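Local atomic coordinates of uncharacterized ACR, COG1565 superfamily (Burkholderia thailandensis, PDB entry 4F3N), a protein that is of unknown function but has a methyltransferase fold and probably uses S-adenosylmethionine, perhaps to methylate arginine side chains of proteins. Residues 110-115 and 213-218. Residues are numbered along the deposited sequence; the frame is centred on the assembly and turned at random.
With EDO (1,2-ethanediol), chain D.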
ATOM      1  N   ASP A 110      -8.208  10.122  -1.140  1.00 38.69           N
ATOM      2  CA  ASP A 110      -7.774   9.056  -2.035  1.00 36.48           C
ATOM      3  C   ASP A 110      -6.391   8.545  -1.619  1.00 34.92           C
ATOM      4  O   ASP A 110      -5.436   8.517  -2.423  1.00 36.04           O
ATOM      5  CB  ASP A 110      -7.779   9.529  -3.489  1.00 37.68           C
ATOM      6  N   PHE A 111      -6.285   8.173  -0.341  1.00 31.38           N
ATOM      7  CA  PHE A 111      -5.112   7.456   0.176  1.00 29.58           C
ATOM      8  C   PHE A 111      -5.432   5.967   0.391  1.00 27.04           C
ATOM      9  O   PHE A 111      -4.522   5.131   0.408  1.00 24.62           O
ATOM     10  CB  PHE A 111      -4.613   8.079   1.493  1.00 32.54           C
ATOM     11  CG  PHE A 111      -4.344   9.568   1.410  1.00 33.64           C
ATOM     12  CD1 PHE A 111      -3.216  10.045   0.766  1.00 35.05           C
ATOM     13  CD2 PHE A 111      -5.222  10.491   2.004  1.00 35.00           C
ATOM     14  CE1 PHE A 111      -2.963  11.419   0.682  1.00 35.16           C
ATOM     15  CE2 PHE A 111      -4.974  11.858   1.922  1.00 35.90           C
ATOM     16  CZ  PHE A 111      -3.838  12.318   1.265  1.00 35.54           C
ATOM     17  N   VAL A 112      -6.714   5.640   0.568  1.00 22.97           N
ATOM     18  CA  VAL A 112      -7.183   4.219   0.616  1.00 20.52           C
ATOM     19  C   VAL A 112      -8.398   4.026  -0.283  1.00 20.32           C
ATOM     20  O   VAL A 112      -9.074   5.004  -0.676  1.00 20.83           O
ATOM     21  CB  VAL A 112      -7.546   3.739   2.055  1.00 20.89           C
ATOM     22  CG1 VAL A 112      -6.333   3.852   2.996  1.00 21.40           C
ATOM     23  CG2 VAL A 112      -8.747   4.521   2.621  1.00 22.01           C
ATOM     24  N   THR A 113      -8.681   2.764  -0.608  1.00 18.90           N
ATOM     25  CA  THR A 113      -9.727   2.438  -1.622  1.00 18.54           C
ATOM     26  C   THR A 113     -11.153   2.791  -1.130  1.00 19.94           C
ATOM     27  O   THR A 113     -11.993   3.306  -1.899  1.00 21.86           O
ATOM     28  CB  THR A 113      -9.633   0.962  -2.071  1.00 18.04           C
ATOM     29  OG1 THR A 113      -8.380   0.763  -2.720  1.00 17.09           O
ATOM     30  CG2 THR A 113     -10.726   0.599  -3.084  1.00 17.98           C
ATOM     31  N   ALA A 114     -11.396   2.536   0.147  1.00 20.30           N
ATOM     32  CA  ALA A 114     -12.763   2.538   0.714  1.00 21.21           C
ATOM     33  C   ALA A 114     -12.667   3.095   2.130  1.00 21.25           C
ATOM     34  O   ALA A 114     -12.689   2.350   3.096  1.00 18.86           O
ATOM     35  CB  ALA A 114     -13.341   1.112   0.751  1.00 21.38           C
ATOM     36  N   PRO A 115     -12.472   4.415   2.258  1.00 22.01           N
ATOM     37  CA  PRO A 115     -12.304   4.993   3.605  1.00 21.63           C
ATOM     38  C   PRO A 115     -13.505   4.798   4.514  1.00 22.07           C
ATOM     39  O   PRO A 115     -13.334   4.677   5.707  1.00 23.40           O
ATOM     40  CB  PRO A 115     -12.052   6.469   3.341  1.00 21.80           C
ATOM     41  CG  PRO A 115     -12.525   6.709   1.953  1.00 23.17           C
ATOM     42  CD  PRO A 115     -12.381   5.424   1.191  1.00 23.01           C
ATOM     43  N   GLY A 213       0.770  -1.236   7.719  1.00  8.79           N
ATOM     44  CA  GLY A 213       0.936  -0.560   6.431  1.00  9.00           C
ATOM     45  C   GLY A 213      -0.263  -0.914   5.569  1.00  9.31           C
ATOM     46  O   GLY A 213      -0.281  -1.968   4.948  1.00  9.31           O
ATOM     47  N   ASN A 214      -1.271  -0.041   5.558  1.00  9.54           N
ATOM     48  CA  ASN A 214      -2.501  -0.271   4.854  1.00  9.62           C
ATOM     49  C   ASN A 214      -2.542   0.480   3.529  1.00  9.13           C
ATOM     50  O   ASN A 214      -2.558   1.702   3.541  1.00  8.61           O
ATOM     51  CB  ASN A 214      -3.588   0.261   5.757  1.00 10.31           C
ATOM     52  CG  ASN A 214      -4.937   0.068   5.203  1.00 11.05           C
ATOM     53  OD1 ASN A 214      -5.257  -0.973   4.613  1.00 12.52           O
ATOM     54  ND2 ASN A 214      -5.815   1.092   5.465  1.00 12.42           N
ATOM     55  N   GLU A 215      -2.547  -0.240   2.410  1.00  9.55           N
ATOM     56  CA  GLU A 215      -2.448   0.380   1.101  1.00  9.74           C
ATOM     57  C   GLU A 215      -1.298   1.379   0.962  1.00 10.02           C
ATOM     58  O   GLU A 215      -1.476   2.467   0.375  1.00 10.01           O
ATOM     59  CB  GLU A 215      -3.808   1.013   0.758  1.00 10.47           C
ATOM     60  CG  GLU A 215      -4.793  -0.054   0.362  1.00 11.33           C
ATOM     61  CD  GLU A 215      -6.094   0.525  -0.162  1.00 12.55           C
ATOM     62  OE1 GLU A 215      -6.053   1.092  -1.233  1.00 13.33           O
ATOM     63  OE2 GLU A 215      -7.081   0.463   0.570  1.00 15.79           O
ATOM     64  N   VAL A 216      -0.124   1.023   1.485  1.00  9.61           N
ATOM     65  CA  VAL A 216       1.052   1.838   1.287  1.00  9.89           C
ATOM     66  C   VAL A 216       2.040   1.225   0.310  1.00  9.57           C
ATOM     67  O   VAL A 216       2.706   1.986  -0.420  1.00 10.18           O
ATOM     68  CB  VAL A 216       1.756   2.226   2.619  1.00 10.31           C
ATOM     69  CG1 VAL A 216       0.795   3.041   3.493  1.00 11.11           C
ATOM     70  CG2 VAL A 216       2.225   1.034   3.396  1.00 10.42           C
ATOM     71  N   LEU A 217       2.119  -0.101   0.233  1.00  9.16           N
ATOM     72  CA  LEU A 217       3.045  -0.746  -0.700  1.00  8.99           C
ATOM     73  C   LEU A 217       2.686  -0.461  -2.151  1.00  8.67           C
ATOM     74  O   LEU A 217       3.613  -0.241  -3.011  1.00  9.18           O
ATOM     75  CB  LEU A 217       3.121  -2.241  -0.453  1.00  8.89           C
ATOM     76  CG  LEU A 217       3.685  -2.705   0.908  1.00  9.38           C
ATOM     77  CD1 LEU A 217       3.605  -4.226   0.982  1.00  9.16           C
ATOM     78  CD2 LEU A 217       5.113  -2.207   1.226  1.00  9.73           C
ATOM     79  N   ASP A 218       1.377  -0.356  -2.422  1.00  8.44           N
ATOM     80  CA  ASP A 218       0.880  -0.145  -3.782  1.00  8.43           C
ATOM     81  C   ASP A 218       1.238   1.224  -4.353  1.00  9.25           C
ATOM     82  O   ASP A 218       1.144   1.396  -5.554  1.00  9.50           O
ATOM     83  CB  ASP A 218      -0.627  -0.402  -3.875  1.00  8.42           C
ATOM     84  CG  ASP A 218      -1.438   0.569  -3.069  1.00  8.73           C
ATOM     85  OD1 ASP A 218      -1.231   1.785  -3.243  1.00  9.14           O
ATOM     86  OD2 ASP A 218      -2.296   0.142  -2.240  1.00  8.28           O
TER
HETATM   87  C1  EDO D 503     -10.915  -0.102   4.949  1.00 16.13           C
HETATM   88  O1  EDO D 503     -10.779  -0.759   3.717  1.00 15.44           O
HETATM   89  C2  EDO D 503      -9.535   0.014   5.556  1.00 16.51           C
HETATM   90  O2  EDO D 503      -8.722   0.967   4.854  1.00 16.38           O
HETATM   91  O   HOH W   1      -2.494   4.616   2.304  1.00 20.69           O
HETATM   92  O   HOH W   2      -9.741   0.735   1.745  1.00 23.08           O
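The carboxylate of Glu215 is gripped by Thr113 through two hydrogen bonds. The backbone N of Thr113 donates to OE2 of Glu215 at 3.0 Å. This bond is nearly straight (174°) and reaches the syn side of the carboxylate, close to its plane. The hydroxyl OG1 of Thr113 donates to OE1 of Glu215 at 2.8 Å, but from above that plane. With chi1 at -64°, OG1 of Thr113 points away from the carbonyl carbon and sits on the side of its own amide, which lets both donors serve one carboxylate.

Water extends the polar network. Water 2 takes the N-H of Ala114 and donates to OE2 of Glu215 at 2.9 Å, so OE2 accepts from both a backbone amide and a water. Water 1 lies between the carbonyl oxygens of Phe111 and Glu215.

Van der Waals contact is slight. CG1 of Val112 lies 3.7 Å from the amide nitrogen ND2 of Asn214, the two side chains crossing at about a right angle. ND2 of Asn214 also donates to O2 of an ethanediol at 3.0 Å. This molecule, probably from the crystallisation liquor, is hydrogen-bonded to water 2 as well.

The contact joins the loop before helix 118-136 to the end of strand 210-214, a central parallel strand of the Rossmann-like sheet. Phe407 of strand 407-414 touches both Thr113 and Glu215. Thr113 and Asn214 have been seen to bind S-adenosylhomocysteine in this protein; that ligand is not bound here. Glu215, next to Asn214 in the chain, bonds to Thr113 and so links the two ligand-binding positions. An amide, a hydroxyl and a water all donate to its carboxylate, which fixes its position.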